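Local structure of PTS system fructose-specific EIIB component (Bacillus subtilis, 1BLE) at residues L19-K24 / L146-S151; H26-I31 / G77-L82; I32-D37 / V61-M66. The protein takes part in fructose uptake in the phosphotransferase system, passing a phosphoryl group received on a histidine from EIIA to the incoming sugar. One frame throughout, in Å; residues are numbered along the deposited sequence.

Contact 1: residues L19-K24 / L146-S151; sequences LTRWIK and LPSDAS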
ATOM      1  N   LEU A  19      -9.415 -10.953  12.241  1.00 59.18           N
ATOM      2  CA  LEU A  19      -8.283 -11.509  11.512  1.00 58.05           C
ATOM      3  C   LEU A  19      -6.974 -11.609  12.318  1.00 57.97           C
ATOM      4  O   LEU A  19      -6.233 -12.573  12.201  1.00 58.06           O
ATOM      5  CB  LEU A  19      -8.070 -10.719  10.236  1.00 55.73           C
ATOM      6  CG  LEU A  19      -7.505 -11.543   9.091  1.00 56.09           C
ATOM      7  CD1 LEU A  19      -8.549 -12.405   8.426  1.00 48.68           C
ATOM      8  CD2 LEU A  19      -7.014 -10.503   8.121  1.00 59.72           C
ATOM      9  N   THR A  20      -6.726 -10.616  13.156  1.00 58.36           N
ATOM     10  CA  THR A  20      -5.532 -10.561  13.994  1.00 58.49           C
ATOM     11  C   THR A  20      -5.491 -11.776  14.912  1.00 60.97           C
ATOM     12  O   THR A  20      -4.448 -12.400  15.122  1.00 63.09           O
ATOM     13  CB  THR A  20      -5.547  -9.267  14.871  1.00 58.58           C
ATOM     14  OG1 THR A  20      -5.503  -8.109  14.026  1.00 58.92           O
ATOM     15  CG2 THR A  20      -4.371  -9.221  15.834  1.00 55.64           C
ATOM     16  N   ARG A  21      -6.648 -12.149  15.423  1.00 61.42           N
ATOM     17  CA  ARG A  21      -6.703 -13.277  16.322  1.00 60.65           C
ATOM     18  C   ARG A  21      -6.327 -14.562  15.618  1.00 58.72           C
ATOM     19  O   ARG A  21      -5.615 -15.376  16.185  1.00 57.72           O
ATOM     20  CB  ARG A  21      -8.069 -13.346  17.003  1.00 65.67           C
ATOM     21  CG  ARG A  21      -8.426 -12.021  17.736  1.00 75.06           C
ATOM     22  CD  ARG A  21      -9.095 -12.229  19.089  1.00 81.87           C
ATOM     23  NE  ARG A  21      -8.587 -13.444  19.730  1.00 87.52           N
ATOM     24  CZ  ARG A  21      -9.345 -14.349  20.357  1.00 90.92           C
ATOM     25  NH1 ARG A  21     -10.663 -14.178  20.450  1.00 90.81           N
ATOM     26  NH2 ARG A  21      -8.800 -15.465  20.826  1.00 92.17           N
ATOM     27  N   TRP A  22      -6.725 -14.718  14.355  1.00 58.18           N
ATOM     28  CA  TRP A  22      -6.387 -15.937  13.622  1.00 55.63           C
ATOM     29  C   TRP A  22      -4.908 -15.963  13.378  1.00 57.75           C
ATOM     30  O   TRP A  22      -4.268 -17.000  13.517  1.00 58.45           O
ATOM     31  CB  TRP A  22      -7.138 -16.035  12.302  1.00 48.10           C
ATOM     32  CG  TRP A  22      -8.506 -16.479  12.511  1.00 46.40           C
ATOM     33  CD1 TRP A  22      -9.610 -15.689  12.593  1.00 46.42           C
ATOM     34  CD2 TRP A  22      -8.943 -17.819  12.777  1.00 45.67           C
ATOM     35  NE1 TRP A  22     -10.704 -16.453  12.920  1.00 46.30           N
ATOM     36  CE2 TRP A  22     -10.327 -17.769  13.052  1.00 47.28           C
ATOM     37  CE3 TRP A  22      -8.294 -19.068  12.826  1.00 47.76           C
ATOM     38  CZ2 TRP A  22     -11.089 -18.897  13.365  1.00 48.69           C
ATOM     39  CZ3 TRP A  22      -9.060 -20.211  13.136  1.00 47.77           C
ATOM     40  CH2 TRP A  22     -10.440 -20.114  13.414  1.00 47.23           C
ATOM     41  N   ILE A  23      -4.370 -14.794  13.076  1.00 58.37           N
ATOM     42  CA  ILE A  23      -2.957 -14.672  12.809  1.00 60.78           C
ATOM     43  C   ILE A  23      -2.111 -15.062  14.018  1.00 62.10           C
ATOM     44  O   ILE A  23      -1.292 -15.975  13.931  1.00 61.76           O
ATOM     45  CB  ILE A  23      -2.620 -13.236  12.333  1.00 62.40           C
ATOM     46  CG1 ILE A  23      -3.155 -13.028  10.906  1.00 63.33           C
ATOM     47  CG2 ILE A  23      -1.120 -12.973  12.406  1.00 61.07           C
ATOM     48  CD1 ILE A  23      -3.532 -11.609  10.600  1.00 59.28           C
ATOM     49  N   LYS A  24      -2.349 -14.419  15.166  1.00 62.99           N
ATOM     50  CA  LYS A  24      -1.540 -14.718  16.371  1.00 61.70           C
ATOM     51  C   LYS A  24      -1.557 -16.213  16.685  1.00 57.60           C
ATOM     52  O   LYS A  24      -0.545 -16.799  17.062  1.00 61.49           O
ATOM     53  CB  LYS A  24      -1.982 -13.884  17.611  1.00 56.42           C
ATOM     54  N   LEU A 146     -14.037 -16.578  15.470  1.00 62.86           N
ATOM     55  CA  LEU A 146     -12.804 -16.625  16.230  1.00 59.44           C
ATOM     56  C   LEU A 146     -12.214 -18.021  16.519  1.00 57.78           C
ATOM     57  O   LEU A 146     -12.886 -19.041  16.357  1.00 61.09           O
ATOM     58  CB  LEU A 146     -13.073 -15.866  17.513  1.00 57.20           C
ATOM     59  CG  LEU A 146     -13.715 -14.493  17.308  1.00 57.54           C
ATOM     60  CD1 LEU A 146     -13.738 -13.797  18.631  1.00 55.94           C
ATOM     61  CD2 LEU A 146     -12.915 -13.650  16.326  1.00 58.98           C
ATOM     62  N   PRO A 147     -10.917 -18.095  16.845  1.00 55.92           N
ATOM     63  CA  PRO A 147     -10.346 -19.411  17.130  1.00 56.64           C
ATOM     64  C   PRO A 147     -10.954 -20.022  18.384  1.00 58.01           C
ATOM     65  O   PRO A 147     -10.830 -21.214  18.628  1.00 58.79           O
ATOM     66  CB  PRO A 147      -8.877 -19.103  17.314  1.00 54.12           C
ATOM     67  CG  PRO A 147      -8.670 -18.023  16.340  1.00 54.93           C
ATOM     68  CD  PRO A 147      -9.841 -17.122  16.606  1.00 55.05           C
ATOM     69  N   SER A 148     -11.645 -19.196  19.155  1.00 60.42           N
ATOM     70  CA  SER A 148     -12.307 -19.625  20.393  1.00 62.98           C
ATOM     71  C   SER A 148     -13.781 -19.996  20.310  1.00 65.24           C
ATOM     72  O   SER A 148     -14.351 -20.459  21.277  1.00 67.04           O
ATOM     73  CB  SER A 148     -12.127 -18.575  21.489  1.00 57.93           C
ATOM     74  OG  SER A 148     -12.050 -17.270  20.951  1.00 56.16           O
ATOM     75  N   ASP A 149     -14.427 -19.717  19.195  1.00 70.38           N
ATOM     76  CA  ASP A 149     -15.821 -20.087  19.055  1.00 75.44           C
ATOM     77  C   ASP A 149     -15.686 -21.562  18.702  1.00 78.11           C
ATOM     78  O   ASP A 149     -14.635 -21.967  18.196  1.00 79.77           O
ATOM     79  CB  ASP A 149     -16.484 -19.284  17.919  1.00 77.62           C
ATOM     80  CG  ASP A 149     -16.648 -17.786  18.250  1.00 82.00           C
ATOM     81  OD1 ASP A 149     -17.079 -17.475  19.385  1.00 87.00           O
ATOM     82  OD2 ASP A 149     -16.356 -16.909  17.398  1.00 82.44           O
ATOM     83  N   ALA A 150     -16.665 -22.388  19.066  1.00 79.89           N
ATOM     84  CA  ALA A 150     -16.601 -23.810  18.728  1.00 81.84           C
ATOM     85  C   ALA A 150     -16.895 -23.967  17.235  1.00 82.26           C
ATOM     86  O   ALA A 150     -17.721 -23.257  16.681  1.00 81.10           O
ATOM     87  CB  ALA A 150     -17.592 -24.601  19.558  1.00 85.18           C
ATOM     88  N   SER A 151     -16.191 -24.880  16.581  1.00 84.40           N
ATOM     89  CA  SER A 151     -16.370 -25.085  15.148  1.00 86.48           C
ATOM     90  C   SER A 151     -17.697 -25.748  14.804  1.00 87.52           C
ATOM     91  O   SER A 151     -17.958 -26.869  15.233  1.00 91.14           O
ATOM     92  CB  SER A 151     -15.192 -25.894  14.576  1.00 86.22           C
ATOM     93  OG  SER A 151     -15.543 -26.592  13.385  1.00 88.99           O
TER
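Helix 18-26 meets the loop between strands 140-143 and 152-153 chiefly through W22, whose indole lies under the ring of P147. The proline sets its CG over one face of the indole, 3.5 Å from the centroid of the six-membered ring and 10° off the ring normal. This is a CH-pi contact, in which slightly polarised proline hydrogens face the aromatic cloud. The neighbouring CD lies toward the pyrrole side, with P147 CD 3.6 Å from W22 CE2. The CB of W22 does not itself aim at the loop; CG sits beside the backbone N (chi1 -79°), and from there the ring extends to the proline. On the benzo ring beside the N-H, W22 CZ2 is 3.5 Å from L146 C, while the ring N-H is donated to the backbone O of Q145, which would help to set how the indole is turned.

The fold here is an alpha/beta sandwich built on a mainly parallel sheet. L19 and I23 of the same helix rest on strands 79-84 and 30-34; W22 touches M81 as well but gives its ring to the loop, which R21 also meets. That loop makes a type I turn from L146 to D149, closed by D149 N to L146 O. The D149 carboxylate braces it again: L146 N donates to D149 OD2 at 3.0 Å, meeting the oxygen on its anti side, tilted out of the carboxylate plane.

R21 approaches the turn beside the proline, its chain bent at chi2 and chi3. The guanidinium presents an edge to S148, and R21 NH1 makes a weak hydrogen bond of 3.4 Å to S148 OG. The same R21 NH1 lies 3.6 Å from the methyl CD1 of L146.

Contact 2: residues H26-I31 / G77-L82; sequences HAADRI and GVTAML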
ATOM      1  N   HIS A  26      -2.054 -18.841  14.458  1.00 54.97           N
ATOM      2  CA  HIS A  26      -1.347 -19.722  13.535  1.00 55.89           C
ATOM      3  C   HIS A  26       0.102 -19.231  13.334  1.00 59.92           C
ATOM      4  O   HIS A  26       0.930 -19.956  12.770  1.00 62.58           O
ATOM      5  CB  HIS A  26      -2.029 -19.744  12.167  1.00 51.23           C
ATOM      6  CG  HIS A  26      -3.212 -20.640  12.083  1.00 51.78           C
ATOM      7  ND1 HIS A  26      -3.116 -22.012  12.166  1.00 54.43           N
ATOM      8  CD2 HIS A  26      -4.517 -20.372  11.864  1.00 53.84           C
ATOM      9  CE1 HIS A  26      -4.308 -22.552  11.999  1.00 51.32           C
ATOM     10  NE2 HIS A  26      -5.178 -21.578  11.814  1.00 55.39           N
ATOM     11  N   ALA A  27       0.408 -18.016  13.792  1.00 60.19           N
ATOM     12  CA  ALA A  27       1.726 -17.436  13.585  1.00 60.03           C
ATOM     13  C   ALA A  27       2.022 -17.422  12.050  1.00 61.67           C
ATOM     14  O   ALA A  27       2.890 -18.152  11.555  1.00 64.28           O
ATOM     15  CB  ALA A  27       2.765 -18.227  14.353  1.00 57.60           C
ATOM     16  N   ALA A  28       1.270 -16.620  11.296  1.00 59.34           N
ATOM     17  CA  ALA A  28       1.454 -16.548   9.852  1.00 58.02           C
ATOM     18  C   ALA A  28       2.297 -15.348   9.512  1.00 58.26           C
ATOM     19  O   ALA A  28       2.243 -14.349  10.215  1.00 57.98           O
ATOM     20  CB  ALA A  28       0.131 -16.466   9.167  1.00 57.50           C
ATOM     21  N   ASP A  29       3.078 -15.458   8.441  1.00 60.30           N
ATOM     22  CA  ASP A  29       3.969 -14.388   8.018  1.00 66.06           C
ATOM     23  C   ASP A  29       3.175 -13.385   7.172  1.00 68.25           C
ATOM     24  O   ASP A  29       3.280 -12.153   7.348  1.00 69.22           O
ATOM     25  CB  ASP A  29       5.137 -14.944   7.167  1.00 71.39           C
ATOM     26  CG  ASP A  29       5.856 -16.182   7.805  1.00 76.56           C
ATOM     27  OD1 ASP A  29       6.165 -16.190   9.021  1.00 79.46           O
ATOM     28  OD2 ASP A  29       6.172 -17.147   7.065  1.00 79.30           O
ATOM     29  N   ARG A  30       2.318 -13.928   6.311  1.00 67.83           N
ATOM     30  CA  ARG A  30       1.528 -13.116   5.389  1.00 67.01           C
ATOM     31  C   ARG A  30       0.050 -13.447   5.202  1.00 63.54           C
ATOM     32  O   ARG A  30      -0.361 -14.585   5.393  1.00 62.18           O
ATOM     33  CB  ARG A  30       2.191 -13.166   4.028  1.00 69.17           C
ATOM     34  CG  ARG A  30       2.549 -14.553   3.610  1.00 69.59           C
ATOM     35  CD  ARG A  30       3.560 -14.489   2.479  1.00 80.02           C
ATOM     36  NE  ARG A  30       4.902 -14.034   2.881  1.00 80.66           N
ATOM     37  CZ  ARG A  30       5.767 -13.454   2.044  1.00 82.14           C
ATOM     38  NH1 ARG A  30       5.416 -13.241   0.768  1.00 80.82           N
ATOM     39  NH2 ARG A  30       7.003 -13.159   2.451  1.00 81.62           N
ATOM     40  N   ILE A  31      -0.722 -12.431   4.798  1.00 58.76           N
ATOM     41  CA  ILE A  31      -2.146 -12.539   4.519  1.00 53.43           C
ATOM     42  C   ILE A  31      -2.321 -12.208   3.052  1.00 51.25           C
ATOM     43  O   ILE A  31      -1.918 -11.151   2.599  1.00 49.63           O
ATOM     44  CB  ILE A  31      -2.954 -11.513   5.298  1.00 53.64           C
ATOM     45  CG1 ILE A  31      -2.901 -11.839   6.755  1.00 55.75           C
ATOM     46  CG2 ILE A  31      -4.425 -11.557   4.924  1.00 52.29           C
ATOM     47  CD1 ILE A  31      -3.730 -10.875   7.526  1.00 64.17           C
ATOM     48  N   GLY A  77       7.932 -23.009   1.954  1.00 77.22           N
ATOM     49  CA  GLY A  77       7.905 -23.113   3.397  1.00 74.38           C
ATOM     50  C   GLY A  77       7.189 -21.981   4.116  1.00 74.02           C
ATOM     51  O   GLY A  77       6.900 -22.101   5.312  1.00 75.63           O
ATOM     52  N   VAL A  78       6.936 -20.873   3.405  1.00 71.69           N
ATOM     53  CA  VAL A  78       6.238 -19.691   3.953  1.00 65.76           C
ATOM     54  C   VAL A  78       4.880 -20.096   4.542  1.00 65.30           C
ATOM     55  O   VAL A  78       4.198 -20.985   4.002  1.00 64.89           O
ATOM     56  CB  VAL A  78       5.954 -18.614   2.863  1.00 63.20           C
ATOM     57  CG1 VAL A  78       5.192 -17.465   3.464  1.00 61.43           C
ATOM     58  CG2 VAL A  78       7.224 -18.103   2.245  1.00 61.34           C
ATOM     59  N   THR A  79       4.492 -19.428   5.629  1.00 61.70           N
ATOM     60  CA  THR A  79       3.240 -19.703   6.312  1.00 61.39           C
ATOM     61  C   THR A  79       2.258 -18.583   6.023  1.00 60.28           C
ATOM     62  O   THR A  79       2.462 -17.453   6.463  1.00 62.87           O
ATOM     63  CB  THR A  79       3.502 -19.841   7.822  1.00 63.50           C
ATOM     64  OG1 THR A  79       3.916 -21.185   8.083  1.00 72.02           O
ATOM     65  CG2 THR A  79       2.266 -19.522   8.660  1.00 64.99           C
ATOM     66  N   ALA A  80       1.169 -18.913   5.331  1.00 56.40           N
ATOM     67  CA  ALA A  80       0.167 -17.922   4.953  1.00 53.13           C
ATOM     68  C   ALA A  80      -1.268 -18.243   5.288  1.00 53.67           C
ATOM     69  O   ALA A  80      -1.652 -19.399   5.501  1.00 53.05           O
ATOM     70  CB  ALA A  80       0.254 -17.667   3.482  1.00 55.51           C
ATOM     71  N   MET A  81      -2.085 -17.200   5.221  1.00 53.27           N
ATOM     72  CA  MET A  81      -3.511 -17.271   5.494  1.00 52.55           C
ATOM     73  C   MET A  81      -4.188 -16.537   4.325  1.00 52.46           C
ATOM     74  O   MET A  81      -3.814 -15.407   4.008  1.00 55.81           O
ATOM     75  CB  MET A  81      -3.768 -16.568   6.819  1.00 55.52           C
ATOM     76  CG  MET A  81      -5.167 -16.590   7.265  1.00 64.33           C
ATOM     77  SD  MET A  81      -5.375 -15.640   8.738  1.00 73.93           S
ATOM     78  CE  MET A  81      -7.127 -15.222   8.463  1.00 68.23           C
ATOM     79  N   LEU A  82      -5.088 -17.224   3.612  1.00 52.40           N
ATOM     80  CA  LEU A  82      -5.816 -16.640   2.454  1.00 49.82           C
ATOM     81  C   LEU A  82      -7.208 -16.098   2.835  1.00 49.64           C
ATOM     82  O   LEU A  82      -7.900 -16.654   3.708  1.00 50.96           O
ATOM     83  CB  LEU A  82      -5.991 -17.688   1.359  1.00 46.67           C
ATOM     84  CG  LEU A  82      -4.714 -18.386   0.895  1.00 45.24           C
ATOM     85  CD1 LEU A  82      -5.034 -19.466  -0.115  1.00 49.10           C
ATOM     86  CD2 LEU A  82      -3.788 -17.369   0.264  1.00 48.49           C
TER
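R30 passes its CG, CD and NE across V78 at about a right angle, with R30 CD 3.5 Å from V78 CG1 and NE equally close to that methyl. The R30 CG lies between the backbone N and the carbonyl carbon (chi1 48°), and the chain then bends at chi3 as it passes the valine. The same R30 CG also reaches the CB of A80, 3.9 Å away, on one face of the sheet.

Strands 30-34 and 79-84 run parallel as neighbours in the central sheet. M81 N donates to R30 O at 3.1 Å, and a CA-H...O contact from I31 CA to M81 O continues the pairing. I31 and M81 turn to the opposite face from R30 and A80, where helix 18-26 covers them with L19.

Just ahead of strand 30-34, D29 binds T79 twice. D29 N donates to T79 O at 2.9 Å, and T79 N returns a nearly straight bond (170°) to D29 OD2 at 3.2 Å, coming from above the carboxylate plane. The chain reaches this point from helix 18-26 through A27, which has a positive phi. T79 CG2 packs against this turn, 3.3 Å from A28 CA.

Neither charged residue makes a salt bridge across this contact. D29 supplies a side-chain acceptor to a backbone N-H where the strand pairing begins, and R30 packs its CG and CD, with NE alongside, on V78 and A80, so within this contact the acid serves as an acceptor for backbone and the base as an apolar cover, not as a pair of charges.

Contact 3: residues I32-D37 / V61-M66; sequences IVVSDD and VSVSKM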
ATOM      1  N   ILE A  32      -2.942 -13.093   2.302  1.00 48.89           N
ATOM      2  CA  ILE A  32      -3.132 -12.801   0.910  1.00 49.46           C
ATOM      3  C   ILE A  32      -4.611 -12.837   0.565  1.00 50.08           C
ATOM      4  O   ILE A  32      -5.317 -13.787   0.911  1.00 51.81           O
ATOM      5  CB  ILE A  32      -2.370 -13.810   0.052  1.00 48.40           C
ATOM      6  CG1 ILE A  32      -0.892 -13.766   0.398  1.00 50.68           C
ATOM      7  CG2 ILE A  32      -2.564 -13.509  -1.406  1.00 44.16           C
ATOM      8  CD1 ILE A  32      -0.171 -15.029   0.024  1.00 55.90           C
ATOM      9  N   VAL A  33      -5.093 -11.773  -0.065  1.00 50.45           N
ATOM     10  CA  VAL A  33      -6.502 -11.724  -0.498  1.00 48.93           C
ATOM     11  C   VAL A  33      -6.500 -12.261  -1.925  1.00 48.02           C
ATOM     12  O   VAL A  33      -5.735 -11.799  -2.783  1.00 48.04           O
ATOM     13  CB  VAL A  33      -7.089 -10.276  -0.439  1.00 45.60           C
ATOM     14  CG1 VAL A  33      -8.413 -10.198  -1.147  1.00 44.96           C
ATOM     15  CG2 VAL A  33      -7.313  -9.899   0.977  1.00 42.42           C
ATOM     16  N   VAL A  34      -7.274 -13.313  -2.148  1.00 46.77           N
ATOM     17  CA  VAL A  34      -7.320 -13.937  -3.473  1.00 45.56           C
ATOM     18  C   VAL A  34      -8.672 -13.591  -4.111  1.00 46.06           C
ATOM     19  O   VAL A  34      -9.724 -13.965  -3.601  1.00 47.32           O
ATOM     20  CB  VAL A  34      -7.119 -15.488  -3.346  1.00 43.40           C
ATOM     21  CG1 VAL A  34      -6.976 -16.133  -4.679  1.00 43.16           C
ATOM     22  CG2 VAL A  34      -5.891 -15.807  -2.498  1.00 40.52           C
ATOM     23  N   SER A  35      -8.643 -12.807  -5.181  1.00 46.56           N
ATOM     24  CA  SER A  35      -9.876 -12.402  -5.867  1.00 49.27           C
ATOM     25  C   SER A  35      -9.500 -11.700  -7.131  1.00 51.35           C
ATOM     26  O   SER A  35      -8.711 -10.787  -7.076  1.00 52.07           O
ATOM     27  CB  SER A  35     -10.711 -11.445  -5.007  1.00 47.75           C
ATOM     28  OG  SER A  35     -11.580 -10.658  -5.820  1.00 42.59           O
ATOM     29  N   ASP A  36     -10.086 -12.097  -8.264  1.00 56.93           N
ATOM     30  CA  ASP A  36      -9.779 -11.457  -9.553  1.00 58.74           C
ATOM     31  C   ASP A  36     -10.305 -10.019  -9.597  1.00 60.81           C
ATOM     32  O   ASP A  36      -9.566  -9.117  -9.959  1.00 63.03           O
ATOM     33  CB  ASP A  36     -10.328 -12.266 -10.734  1.00 57.87           C
ATOM     34  CG  ASP A  36      -9.549 -13.569 -10.991  1.00 58.16           C
ATOM     35  OD1 ASP A  36      -9.423 -14.405 -10.066  1.00 55.65           O
ATOM     36  OD2 ASP A  36      -9.090 -13.764 -12.139  1.00 57.05           O
ATOM     37  N   ASP A  37     -11.532  -9.799  -9.120  1.00 62.55           N
ATOM     38  CA  ASP A  37     -12.161  -8.473  -9.099  1.00 64.86           C
ATOM     39  C   ASP A  37     -11.321  -7.454  -8.308  1.00 62.69           C
ATOM     40  O   ASP A  37     -10.977  -6.394  -8.797  1.00 63.05           O
ATOM     41  CB  ASP A  37     -13.565  -8.550  -8.447  1.00 74.86           C
ATOM     42  CG  ASP A  37     -14.594  -9.369  -9.263  1.00 82.16           C
ATOM     43  OD1 ASP A  37     -14.308 -10.534  -9.645  1.00 88.81           O
ATOM     44  OD2 ASP A  37     -15.728  -8.857  -9.469  1.00 86.03           O
ATOM     45  N   VAL A  61      -3.797 -10.650  -4.666  1.00 50.20           N
ATOM     46  CA  VAL A  61      -3.525 -11.202  -5.964  1.00 51.21           C
ATOM     47  C   VAL A  61      -4.782 -11.871  -6.509  1.00 53.94           C
ATOM     48  O   VAL A  61      -5.794 -11.975  -5.812  1.00 54.75           O
ATOM     49  CB  VAL A  61      -2.394 -12.218  -5.853  1.00 50.64           C
ATOM     50  CG1 VAL A  61      -1.119 -11.520  -5.636  1.00 47.13           C
ATOM     51  CG2 VAL A  61      -2.666 -13.195  -4.694  1.00 51.41           C
ATOM     52  N   SER A  62      -4.697 -12.307  -7.762  1.00 57.15           N
ATOM     53  CA  SER A  62      -5.759 -12.998  -8.491  1.00 61.28           C
ATOM     54  C   SER A  62      -5.615 -14.527  -8.384  1.00 64.14           C
ATOM     55  O   SER A  62      -4.542 -15.033  -8.049  1.00 65.57           O
ATOM     56  CB  SER A  62      -5.708 -12.604  -9.964  1.00 61.25           C
ATOM     57  OG  SER A  62      -4.644 -13.242 -10.663  1.00 59.59           O
ATOM     58  N   VAL A  63      -6.677 -15.261  -8.717  1.00 66.74           N
ATOM     59  CA  VAL A  63      -6.639 -16.721  -8.645  1.00 66.62           C
ATOM     60  C   VAL A  63      -5.485 -17.297  -9.454  1.00 68.68           C
ATOM     61  O   VAL A  63      -4.880 -18.292  -9.069  1.00 71.36           O
ATOM     62  CB  VAL A  63      -7.955 -17.331  -9.104  1.00 65.36           C
ATOM     63  CG1 VAL A  63      -7.838 -18.862  -9.193  1.00 63.81           C
ATOM     64  CG2 VAL A  63      -9.043 -16.930  -8.114  1.00 62.75           C
ATOM     65  N   SER A  64      -5.128 -16.606 -10.520  1.00 70.46           N
ATOM     66  CA  SER A  64      -4.042 -17.026 -11.401  1.00 71.33           C
ATOM     67  C   SER A  64      -2.623 -16.848 -10.804  1.00 70.38           C
ATOM     68  O   SER A  64      -1.792 -17.773 -10.896  1.00 72.78           O
ATOM     69  CB  SER A  64      -4.195 -16.286 -12.735  1.00 73.00           C
ATOM     70  OG  SER A  64      -5.592 -16.143 -13.051  1.00 80.30           O
ATOM     71  N   LYS A  65      -2.353 -15.679 -10.204  1.00 65.29           N
ATOM     72  CA  LYS A  65      -1.058 -15.388  -9.592  1.00 59.34           C
ATOM     73  C   LYS A  65      -0.924 -16.207  -8.314  1.00 57.30           C
ATOM     74  O   LYS A  65       0.142 -16.734  -8.031  1.00 57.57           O
ATOM     75  CB  LYS A  65      -0.921 -13.878  -9.333  1.00 60.39           C
ATOM     76  CG  LYS A  65       0.394 -13.390  -8.683  1.00 65.72           C
ATOM     77  CD  LYS A  65       1.588 -13.296  -9.631  1.00 69.72           C
ATOM     78  CE  LYS A  65       2.910 -12.971  -8.901  1.00 70.36           C
ATOM     79  NZ  LYS A  65       4.037 -12.905  -9.898  1.00 69.69           N
ATOM     80  N   MET A  66      -2.014 -16.372  -7.567  1.00 54.35           N
ATOM     81  CA  MET A  66      -1.965 -17.174  -6.338  1.00 54.97           C
ATOM     82  C   MET A  66      -1.497 -18.569  -6.710  1.00 55.58           C
ATOM     83  O   MET A  66      -0.541 -19.071  -6.145  1.00 57.70           O
ATOM     84  CB  MET A  66      -3.328 -17.246  -5.636  1.00 53.78           C
ATOM     85  CG  MET A  66      -3.275 -17.950  -4.276  1.00 51.30           C
ATOM     86  SD  MET A  66      -2.058 -17.201  -3.189  1.00 48.52           S
ATOM     87  CE  MET A  66      -1.251 -18.626  -2.480  1.00 44.99           C
TER
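V61 is held at N and O by the end of strand 30-34, next to it in the parallel sheet, and by the residue after that strand: V61 N donates to V33 O at 2.9 Å, and S35 N to V61 O at 3.0 Å. The two strands are joined through helices 36-40 and 42-49, a beta-alpha-beta crossover. On the face carrying V34 and V61, V34 meets M66 at about a right angle, with V34 CG2 3.8 Å from M66 CG. The methionine bends at chi2 and chi3 to bring SD back near both V34 CG2 and I32 CG2.

V63 N donates to D36 OD1 at 3.2 Å, coming from above the carboxylate plane. With an alanine in place of D36, the V63 N-H would probably lose its carboxylate acceptor, and the start of helix 63-71 would be less firmly tied to the segment that follows strand 30-34.

Further out, L93 of helix 88-94 covers V63 and M66, and M43 of the second subunit packs on I32 and V61. S35 OG bonds to E85 and caps I38 N. At the other helix start, S62 OG is the N-cap, accepting weakly from S64 N and K65 N, each at 3.4 Å.

How the contacts relate
From the N terminus the chain opens all three contacts in turn: helix residues 19-24, then 26-31, then 32-37. They close in the reverse order. Contact 3 shuts the shortest loop at 61-66, contact 2 closes around it at 77-82, and contact 1 encloses both at 146-151, so the loops nest without crossing. Contacts 2 and 3 share strand 30-34 and join it to its two neighbours in the sheet; M81 O lies 3.0 Å from I32 N, probably hydrogen-bonded, and L82 packs on V34 and M66. Contact 1 ties helix 18-26 to the late loop, and its L19 and I23 pack onto I31 of contact 2, but it does not touch contact 3.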